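Local coordinates for DUF917 domain-containing protein (PDB 2O3I) that is of unknown function but combines the two domains of the DUF917 family, related by sequence to S-methyl thiohydantoin desulfurase, at residues D318-F323 with A353-L358; L261-A266 with V284-G289; G41-T46 with W79-V84; V63-M68 with V115-V120. The protein carries 2 engineered substitutions. All coordinates share one frame; numbering follows the deposited sequence.

In the fold
The four contacts form two pairs, one in each family region of the chain, on opposite sides of its centre. Interactions 1 and 2 share an antiparallel sheet in the C-terminal region: their centres lie 10 Å apart, and backbone contacts join them, A353 N meeting A266 O at 2.6 Å. Interactions 3 and 4 belong to the N-terminal region, with centres 11 Å apart; the ring of P83 reaches Y67, its CD 3.4 Å from Y67 CE2, and E161 takes bonds from both contacts. Between the pairs, interactions 1 and 4 come nearest, with centres 25 Å and closest atoms about 16 Å apart.

Interaction 1 (D318-F323 with A353-L358); sequences DAISYF and AAVIAL
A319, S321 and F323 pair with L358, I356 and A354 as hydrogen-bonded pairs of an antiparallel ladder, each pair exchanging two backbone bonds. The middle rung is the tightest: I356 N reaches S321 O at 2.6 Å, almost straight at 173° and approaching the carbonyl almost end-on, while S321 N returns a bond of 2.7 Å to I356 O. At the ends the fit is looser in angle; L358 N, 2.8 Å from A319 O, lies tilted from the carbonyl plane. Between rungs the CA hydrogens help, A357 CA coming within 3.1 Å of A319 O. I320 and V355 cover one face, running side by side with I320 CG2 3.7 Å from V355 CG1; both methyls stand anti to their own backbone N, which brings them together over the sheet. Y322 joins them there, turning a ring edge to V355 CG2. On the other face A319 CB meets L358 CB at 3.9 Å, the short alanine side chain touching the leucine low on the sheet, and F323 CB lies 4.3 Å from I356 CD1. Further out, helix 244-255 lies against this second face, touching F323, A354, I356 and L358, whereas L286 of strand 283-287 packs on V355. The polar ends find partners elsewhere: S321 OG bonds F19 O, Y322 OH bonds N334, and D318 is bound by Y386, A360 and V389. With every touching residue buried, six N-H...O=C hydrogen bonds satisfy the backbone polar groups that face one another and would otherwise cost energy in this apolar interior.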
# COMPACT_ATOMS: atom_id res chain seq x y z
N ASP A 318 -8.94 24.73 -16.88
CA ASP A 318 -9.42 26.03 -16.41
C ASP A 318 -10.00 25.88 -15.01
O ASP A 318 -10.74 24.93 -14.73
CB ASP A 318 -10.49 26.61 -17.34
CG ASP A 318 -9.94 27.04 -18.69
OD1 ASP A 318 -8.72 27.27 -18.80
OD2 ASP A 318 -10.74 27.16 -19.64
N ALA A 319 -9.66 26.82 -14.14
CA ALA A 319 -10.16 26.79 -12.77
C ALA A 319 -11.61 27.29 -12.75
O ALA A 319 -12.01 28.12 -13.55
CB ALA A 319 -9.30 27.65 -11.87
N ILE A 320 -12.37 26.76 -11.80
CA ILE A 320 -13.77 27.12 -11.62
C ILE A 320 -13.86 27.48 -10.16
O ILE A 320 -13.56 26.65 -9.30
CB ILE A 320 -14.69 25.93 -11.95
CG1 ILE A 320 -14.62 25.65 -13.46
CG2 ILE A 320 -16.11 26.21 -11.52
CD1 ILE A 320 -15.15 24.29 -13.87
N SER A 321 -14.23 28.72 -9.87
CA SER A 321 -14.31 29.18 -8.49
C SER A 321 -15.54 30.00 -8.18
O SER A 321 -16.04 30.75 -9.02
CB SER A 321 -13.06 30.00 -8.13
OG SER A 321 -11.90 29.21 -8.22
N TYR A 322 -16.00 29.88 -6.94
CA TYR A 322 -17.18 30.60 -6.50
C TYR A 322 -16.79 31.96 -5.92
O TYR A 322 -15.65 32.17 -5.48
CB TYR A 322 -17.91 29.82 -5.40
CG TYR A 322 -18.15 28.36 -5.69
CD1 TYR A 322 -18.97 27.96 -6.74
CD2 TYR A 322 -17.54 27.38 -4.91
CE1 TYR A 322 -19.18 26.61 -7.01
CE2 TYR A 322 -17.74 26.03 -5.17
CZ TYR A 322 -18.56 25.65 -6.22
OH TYR A 322 -18.73 24.32 -6.50
N PHE A 323 -17.75 32.87 -5.93
CA PHE A 323 -17.58 34.17 -5.32
C PHE A 323 -18.92 34.54 -4.72
O PHE A 323 -19.91 34.75 -5.43
CB PHE A 323 -17.13 35.26 -6.30
CG PHE A 323 -16.82 36.57 -5.61
CD1 PHE A 323 -17.84 37.45 -5.26
CD2 PHE A 323 -15.52 36.84 -5.18
CE1 PHE A 323 -17.58 38.59 -4.48
CE2 PHE A 323 -15.25 37.98 -4.40
CZ PHE A 323 -16.28 38.85 -4.05
N ALA A 353 -24.25 34.07 -5.04
CA ALA A 353 -22.97 33.49 -5.41
C ALA A 353 -22.78 33.42 -6.92
O ALA A 353 -23.74 33.21 -7.68
CB ALA A 353 -22.86 32.09 -4.82
N ALA A 354 -21.54 33.60 -7.36
CA ALA A 354 -21.21 33.55 -8.77
C ALA A 354 -20.18 32.46 -9.02
O ALA A 354 -19.53 31.97 -8.10
CB ALA A 354 -20.66 34.88 -9.23
N VAL A 355 -20.05 32.08 -10.29
CA VAL A 355 -19.09 31.06 -10.69
C VAL A 355 -18.14 31.73 -11.67
O VAL A 355 -18.57 32.25 -12.71
CB VAL A 355 -19.78 29.87 -11.37
CG1 VAL A 355 -18.74 28.81 -11.75
CG2 VAL A 355 -20.85 29.28 -10.44
N ILE A 356 -16.86 31.73 -11.33
CA ILE A 356 -15.84 32.34 -12.17
C ILE A 356 -14.86 31.31 -12.70
O ILE A 356 -14.44 30.40 -11.99
CB ILE A 356 -15.06 33.42 -11.38
CG1 ILE A 356 -16.00 34.58 -11.04
CG2 ILE A 356 -13.87 33.93 -12.20
CD1 ILE A 356 -15.37 35.66 -10.16
N ALA A 357 -14.51 31.44 -13.97
CA ALA A 357 -13.56 30.54 -14.59
C ALA A 357 -12.25 31.31 -14.77
O ALA A 357 -12.26 32.48 -15.14
CB ALA A 357 -14.08 30.05 -15.94
N LEU A 358 -11.14 30.65 -14.49
CA LEU A 358 -9.84 31.27 -14.66
C LEU A 358 -9.10 30.46 -15.72
O LEU A 358 -9.04 29.23 -15.66
CB LEU A 358 -9.06 31.25 -13.34
CG LEU A 358 -9.70 31.92 -12.12
CD1 LEU A 358 -8.80 31.69 -10.89
CD2 LEU A 358 -9.90 33.41 -12.37

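Interaction 2 (L261-A266 with V284-G289)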
# COMPACT_ATOMS: atom_id res chain seq x y z
N LEU A 261 -16.86 35.40 -16.25
CA LEU A 261 -18.04 35.19 -15.42
C LEU A 261 -18.86 34.10 -16.13
O LEU A 261 -19.43 34.34 -17.19
CB LEU A 261 -18.88 36.47 -15.33
CG LEU A 261 -19.74 36.74 -14.09
CD1 LEU A 261 -20.68 37.89 -14.41
CD2 LEU A 261 -20.53 35.53 -13.67
N LEU A 262 -18.90 32.91 -15.55
CA LEU A 262 -19.64 31.82 -16.15
C LEU A 262 -21.12 31.85 -15.81
O LEU A 262 -21.96 31.53 -16.65
CB LEU A 262 -19.09 30.47 -15.68
CG LEU A 262 -17.63 30.13 -15.97
CD1 LEU A 262 -17.36 28.74 -15.42
CD2 LEU A 262 -17.36 30.19 -17.46
N PHE A 263 -21.45 32.25 -14.59
CA PHE A 263 -22.85 32.24 -14.18
C PHE A 263 -23.12 33.09 -12.94
O PHE A 263 -22.26 33.25 -12.08
CB PHE A 263 -23.26 30.78 -13.95
CG PHE A 263 -24.72 30.58 -13.66
CD1 PHE A 263 -25.20 30.61 -12.35
CD2 PHE A 263 -25.61 30.30 -14.69
CE1 PHE A 263 -26.54 30.35 -12.08
CE2 PHE A 263 -26.96 30.05 -14.43
CZ PHE A 263 -27.43 30.07 -13.12
N GLY A 264 -24.34 33.63 -12.86
CA GLY A 264 -24.74 34.43 -11.72
C GLY A 264 -24.32 35.89 -11.72
O GLY A 264 -24.05 36.46 -12.78
N PRO A 265 -24.25 36.53 -10.54
CA PRO A 265 -24.54 35.98 -9.21
C PRO A 265 -25.96 35.44 -9.04
O PRO A 265 -26.93 36.10 -9.40
CB PRO A 265 -24.23 37.15 -8.27
CG PRO A 265 -24.47 38.35 -9.13
CD PRO A 265 -23.86 37.95 -10.44
N ALA A 266 -26.06 34.24 -8.49
CA ALA A 266 -27.34 33.58 -8.28
C ALA A 266 -27.39 33.01 -6.87
O ALA A 266 -26.51 33.28 -6.05
CB ALA A 266 -27.53 32.47 -9.30
N VAL A 284 -22.74 21.03 -6.95
CA VAL A 284 -23.38 22.17 -6.31
C VAL A 284 -24.21 22.82 -7.41
O VAL A 284 -23.75 22.93 -8.55
CB VAL A 284 -22.35 23.19 -5.74
CG1 VAL A 284 -21.42 22.51 -4.75
CG2 VAL A 284 -21.56 23.82 -6.86
N VAL A 285 -25.42 23.22 -7.07
CA VAL A 285 -26.32 23.83 -8.04
C VAL A 285 -26.64 25.27 -7.69
O VAL A 285 -26.78 25.63 -6.52
CB VAL A 285 -27.64 23.02 -8.13
CG1 VAL A 285 -28.50 23.54 -9.28
CG2 VAL A 285 -27.32 21.54 -8.32
N LEU A 286 -26.75 26.10 -8.72
CA LEU A 286 -27.07 27.51 -8.56
C LEU A 286 -28.21 27.84 -9.52
O LEU A 286 -28.18 27.44 -10.68
CB LEU A 286 -25.87 28.39 -8.89
CG LEU A 286 -24.60 28.29 -8.04
CD1 LEU A 286 -23.86 27.00 -8.34
CD2 LEU A 286 -23.71 29.49 -8.33
N GLU A 287 -29.21 28.55 -9.03
CA GLU A 287 -30.35 28.93 -9.86
C GLU A 287 -30.47 30.44 -10.00
O GLU A 287 -30.30 31.18 -9.04
CB GLU A 287 -31.64 28.33 -9.30
CG GLU A 287 -31.71 26.81 -9.43
CD GLU A 287 -33.09 26.25 -9.11
OE1 GLU A 287 -33.52 26.35 -7.94
OE2 GLU A 287 -33.75 25.72 -10.03
N ASP A 288 -30.77 30.88 -11.22
CA ASP A 288 -30.91 32.30 -11.52
C ASP A 288 -32.26 32.53 -12.21
O ASP A 288 -32.32 33.10 -13.30
CB ASP A 288 -29.76 32.76 -12.43
CG ASP A 288 -29.80 34.24 -12.72
OD1 ASP A 288 -29.85 35.04 -11.77
OD2 ASP A 288 -29.76 34.61 -13.92
N GLY A 289 -33.33 32.08 -11.56
CA GLY A 289 -34.66 32.24 -12.12
C GLY A 289 -34.80 31.52 -13.45
O GLY A 289 -34.60 32.12 -14.51
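L286 CB lies 3.8 Å from F263 CE1 and, at the same time, 4.4 Å from A266 CB. Its side chain slides past the phenylalanine in the opposite direction, and the length of the leucine lets CB serve F263 while the branched end reaches V355 of the neighbouring strand. The carbonyl of L286 also belongs to the contact, with its O 3.6 Å from F263 CE1. E287 contributes chiefly backbone: its side chain leaves for solvent, as fits a charged residue, while its O comes close to A266 CB. D288 then turns back. Its CB meets F263 CZ at 3.6 Å and A266 CB at 3.9 Å, with the carboxylate nearly perpendicular to the ring, the planes 80° apart. On the partner chain, F263 holds CG anti to its backbone N (chi1 -174°), which carries the ring out to L286 and D288. That chain bends sharply to present F263 and A266 together: G264 has backbone angles at which a CB would jam against the preceding carbonyl O, and P265 follows a cis peptide bond. L262 and F263 both face V355, forming a classic beta bulge. The whole is a sheet corner, where a bulge and a Gly-cis-Pro kink carry the chain from strand 260-262 into strand 266-268, which pairs with strand 283-287.

Interaction 3 (G41-T46 with W79-V84)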
# COMPACT_ATOMS: atom_id res chain seq x y z
N GLY A 41 8.09 29.49 19.47
CA GLY A 41 7.97 28.81 20.74
C GLY A 41 8.73 27.50 20.73
O GLY A 41 9.73 27.34 20.04
N ASP A 42 8.25 26.54 21.52
CA ASP A 42 8.88 25.24 21.59
C ASP A 42 8.79 24.55 20.24
O ASP A 42 9.80 24.16 19.66
CB ASP A 42 8.20 24.37 22.65
CG ASP A 42 8.97 23.09 22.92
OD1 ASP A 42 8.32 22.04 23.11
OD2 ASP A 42 10.21 23.14 22.96
N TYR A 43 7.57 24.41 19.72
CA TYR A 43 7.36 23.74 18.44
C TYR A 43 7.96 24.50 17.24
O TYR A 43 8.73 23.91 16.48
CB TYR A 43 5.86 23.50 18.22
CG TYR A 43 5.53 22.53 17.10
CD1 TYR A 43 5.49 22.96 15.76
CD2 TYR A 43 5.26 21.18 17.36
CE1 TYR A 43 5.17 22.07 14.73
CE2 TYR A 43 4.95 20.29 16.34
CZ TYR A 43 4.90 20.74 15.03
OH TYR A 43 4.57 19.87 14.02
N TYR A 44 7.63 25.78 17.07
CA TYR A 44 8.18 26.56 15.96
C TYR A 44 9.32 27.46 16.43
O TYR A 44 9.10 28.47 17.10
CB TYR A 44 7.09 27.43 15.32
CG TYR A 44 5.98 26.64 14.66
CD1 TYR A 44 4.72 26.54 15.25
CD2 TYR A 44 6.19 25.99 13.44
CE1 TYR A 44 3.69 25.81 14.65
CE2 TYR A 44 5.17 25.26 12.83
CZ TYR A 44 3.92 25.18 13.44
OH TYR A 44 2.92 24.43 12.87
N PRO A 45 10.57 27.11 16.08
CA PRO A 45 11.71 27.93 16.50
C PRO A 45 11.73 29.32 15.86
O PRO A 45 12.52 30.17 16.26
CB PRO A 45 12.91 27.07 16.11
CG PRO A 45 12.42 26.39 14.86
CD PRO A 45 11.01 25.99 15.22
N THR A 46 10.87 29.55 14.88
CA THR A 46 10.83 30.85 14.24
C THR A 46 9.42 31.28 13.86
O THR A 46 8.54 30.45 13.61
CB THR A 46 11.78 30.90 13.01
OG1 THR A 46 11.80 32.23 12.49
CG2 THR A 46 11.33 29.94 11.93
N TRP A 79 -1.29 20.72 14.72
CA TRP A 79 0.11 20.91 14.32
C TRP A 79 0.40 19.93 13.18
O TRP A 79 -0.13 18.83 13.15
CB TRP A 79 1.05 20.64 15.50
CG TRP A 79 0.58 21.27 16.79
CD1 TRP A 79 -0.40 20.80 17.62
CD2 TRP A 79 1.03 22.50 17.36
NE1 TRP A 79 -0.58 21.66 18.68
CE2 TRP A 79 0.28 22.71 18.54
CE3 TRP A 79 1.99 23.45 16.98
CZ2 TRP A 79 0.46 23.83 19.35
CZ3 TRP A 79 2.17 24.56 17.79
CH2 TRP A 79 1.41 24.75 18.96
N PRO A 80 1.24 20.34 12.21
CA PRO A 80 1.55 19.46 11.08
C PRO A 80 2.63 18.41 11.36
O PRO A 80 3.65 18.36 10.67
CB PRO A 80 1.99 20.45 10.01
CG PRO A 80 2.73 21.46 10.82
CD PRO A 80 1.84 21.67 12.03
N ASN A 81 2.41 17.57 12.36
CA ASN A 81 3.38 16.54 12.71
C ASN A 81 3.69 15.61 11.54
O ASN A 81 4.85 15.30 11.28
CB ASN A 81 2.91 15.73 13.91
CG ASN A 81 3.04 16.49 15.22
OD1 ASN A 81 3.53 17.62 15.24
ND2 ASN A 81 2.60 15.87 16.31
N GLY A 82 2.65 15.16 10.84
CA GLY A 82 2.85 14.27 9.71
C GLY A 82 3.77 14.83 8.65
O GLY A 82 4.79 14.21 8.32
N PRO A 83 3.44 15.99 8.06
CA PRO A 83 4.28 16.60 7.03
C PRO A 83 5.70 16.89 7.53
O PRO A 83 6.67 16.68 6.81
CB PRO A 83 3.52 17.88 6.67
CG PRO A 83 2.09 17.46 6.84
CD PRO A 83 2.14 16.68 8.14
N VAL A 84 5.81 17.38 8.76
CA VAL A 84 7.12 17.66 9.33
C VAL A 84 7.94 16.37 9.39
O VAL A 84 9.11 16.33 9.00
CB VAL A 84 6.98 18.25 10.76
CG1 VAL A 84 8.33 18.28 11.44
CG2 VAL A 84 6.41 19.66 10.69
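W79 lies beneath one face of the Y43 ring, its CE3 offset toward the rim and 3.7 Å from Y43 CG. The two rings are neither stacked nor edge-to-face; their planes make 44° and the Y43 centroid is 4.9 Å from that of the tryptophan six-membered ring. Y44 completes the aromatic cluster by meeting W79 rim to rim, with Y44 CE1 3.7 Å from W79 CZ3, while Y43 CD1 sits 3.4 Å above the centre of the Y44 ring. Broad flat side chains suit this place because they let an irregular loop cover a large area without backbone pairing. F38 adds an edge-to-face partner for Y44. Beside the cluster, P80 receives the Y44 hydroxyl, its CD only 3.1 Å from Y44 OH. P80 is the centre of an inverse gamma turn and stands at the N-cap of helix 81-96, and, through Y43 and Y44, the loop between helix 28-35 and strand 49-52 rests on the start of that helix. The proline O accepts a bond from V84 N in the first turn, and V84 CG2 approaches Y43 OH at 3.8 Å. With CG anti to its backbone N (chi1 -166°), Y43 extends across W79 until its hydroxyl donates to N81 OD1 at 2.8 Å. The donor lies in the carbonyl plane, and the ring and amide are only 18° from coplanar. N81 ND2 bonds E161 O, which would help fix the amide's rotation. K123 of helix 111-124 makes a cation-pi contact with Y43 and bonds its carbonyl O.

Interaction 4 (V63-M68 with V115-V120); sequences VMVAYM and VVASLV
V65 CG1 reaches across from its strand to the backbone of a helix, 3.9 Å from A117 CA. This is alpha/beta layer packing: helix 111-124 lies across the mixed sheet over strand 61-69, the local axes 7.5 Å apart at closest approach and 118° between their directions. The helix follows strand 101-105 and leads into strand 127-129, its parallel neighbour, making a beta-alpha-beta unit. V65 holds CG1 in the crowded position between its backbone N and carbonyl carbon (chi1 68°), which turns that branch to the helix. The small A117 side chain adds a contact, its CB 4.2 Å from V65 CG1. The other branch, CG2, faces V120 CG2 one helical turn on from V116, at 4.3 Å. Valine's branch at CB suits the extended strand at V65, and on the helix V116 and V120 offer compact apolar methyls to the sheet. V116 divides its methyls between two neighbours. CG1, anti to its own backbone N, comes over the strand at A66 CA, 3.9 Å away, where the alanine's CB points away from the helix. The Y67 side chain crosses V116 at about a right angle, its ring turned obliquely to the methyl, while its hydroxyl bonds E161 beyond the contact. P83 of helix 81-96 touches Y67, V116 and V120, closing the apolar layer from the side. At that margin V116 CG2 rests 3.7 Å from Y67 CD1.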
# COMPACT_ATOMS: atom_id res chain seq x y z
N VAL A 63 11.84 19.38 -1.93
CA VAL A 63 10.91 18.26 -1.88
C VAL A 63 9.49 18.81 -1.75
O VAL A 63 9.27 19.84 -1.11
CB VAL A 63 11.15 17.34 -0.66
CG1 VAL A 63 10.40 16.03 -0.85
CG2 VAL A 63 12.63 17.09 -0.47
N MSE A 64 8.54 18.11 -2.35
CA MSE A 64 7.14 18.49 -2.28
C MSE A 64 6.64 17.96 -0.94
O MSE A 64 6.97 16.83 -0.57
CB MSE A 64 6.36 17.85 -3.43
CG MSE A 64 4.86 18.14 -3.43
SE MSE A 64 3.83 17.02 -2.21
CE MSE A 64 3.12 15.76 -3.53
N VAL A 65 5.87 18.76 -0.21
CA VAL A 65 5.34 18.30 1.06
C VAL A 65 3.87 18.69 1.19
O VAL A 65 3.46 19.73 0.69
CB VAL A 65 6.13 18.87 2.28
CG1 VAL A 65 5.93 20.38 2.42
CG2 VAL A 65 5.69 18.16 3.54
N ALA A 66 3.08 17.84 1.84
CA ALA A 66 1.66 18.12 2.01
C ALA A 66 0.94 17.15 2.94
O ALA A 66 1.54 16.26 3.54
CB ALA A 66 0.97 18.11 0.64
N TYR A 67 -0.36 17.37 3.06
CA TYR A 67 -1.22 16.51 3.85
C TYR A 67 -2.03 15.77 2.79
O TYR A 67 -2.33 16.32 1.73
CB TYR A 67 -2.15 17.35 4.74
CG TYR A 67 -1.78 17.34 6.21
CD1 TYR A 67 -1.67 18.53 6.92
CD2 TYR A 67 -1.56 16.14 6.89
CE1 TYR A 67 -1.36 18.54 8.28
CE2 TYR A 67 -1.25 16.13 8.25
CZ TYR A 67 -1.15 17.34 8.94
OH TYR A 67 -0.85 17.35 10.28
N MSE A 68 -2.36 14.52 3.07
CA MSE A 68 -3.12 13.69 2.14
C MSE A 68 -4.12 12.85 2.94
O MSE A 68 -3.86 12.47 4.09
CB MSE A 68 -2.15 12.78 1.36
CG MSE A 68 -2.79 11.84 0.35
SE MSE A 68 -1.50 10.58 -0.43
CE MSE A 68 -1.73 11.00 -2.30
N VAL A 115 0.06 26.73 3.32
CA VAL A 115 0.13 26.76 4.77
C VAL A 115 1.02 25.63 5.30
O VAL A 115 1.97 25.87 6.05
CB VAL A 115 -1.29 26.65 5.40
CG1 VAL A 115 -1.21 26.64 6.92
CG2 VAL A 115 -2.14 27.82 4.93
N VAL A 116 0.71 24.40 4.90
CA VAL A 116 1.49 23.24 5.33
C VAL A 116 2.97 23.43 4.98
O VAL A 116 3.84 23.29 5.84
CB VAL A 116 0.93 21.93 4.69
CG1 VAL A 116 1.90 20.76 4.91
CG2 VAL A 116 -0.43 21.59 5.31
N ALA A 117 3.26 23.75 3.73
CA ALA A 117 4.64 23.95 3.32
C ALA A 117 5.32 25.01 4.17
O ALA A 117 6.47 24.85 4.59
CB ALA A 117 4.70 24.35 1.84
N SER A 118 4.61 26.11 4.43
CA SER A 118 5.15 27.19 5.23
C SER A 118 5.48 26.74 6.66
O SER A 118 6.55 27.04 7.19
CB SER A 118 4.16 28.35 5.26
OG SER A 118 4.01 28.93 3.97
N LEU A 119 4.55 26.03 7.28
CA LEU A 119 4.75 25.57 8.63
C LEU A 119 5.91 24.59 8.72
O LEU A 119 6.69 24.62 9.68
CB LEU A 119 3.46 24.94 9.17
CG LEU A 119 2.26 25.89 9.29
CD1 LEU A 119 1.07 25.14 9.86
CD2 LEU A 119 2.63 27.08 10.17
N VAL A 120 6.04 23.72 7.71
CA VAL A 120 7.12 22.74 7.70
C VAL A 120 8.48 23.43 7.55
O VAL A 120 9.44 23.07 8.24
CB VAL A 120 6.92 21.72 6.56
CG1 VAL A 120 8.16 20.85 6.42
CG2 VAL A 120 5.70 20.85 6.84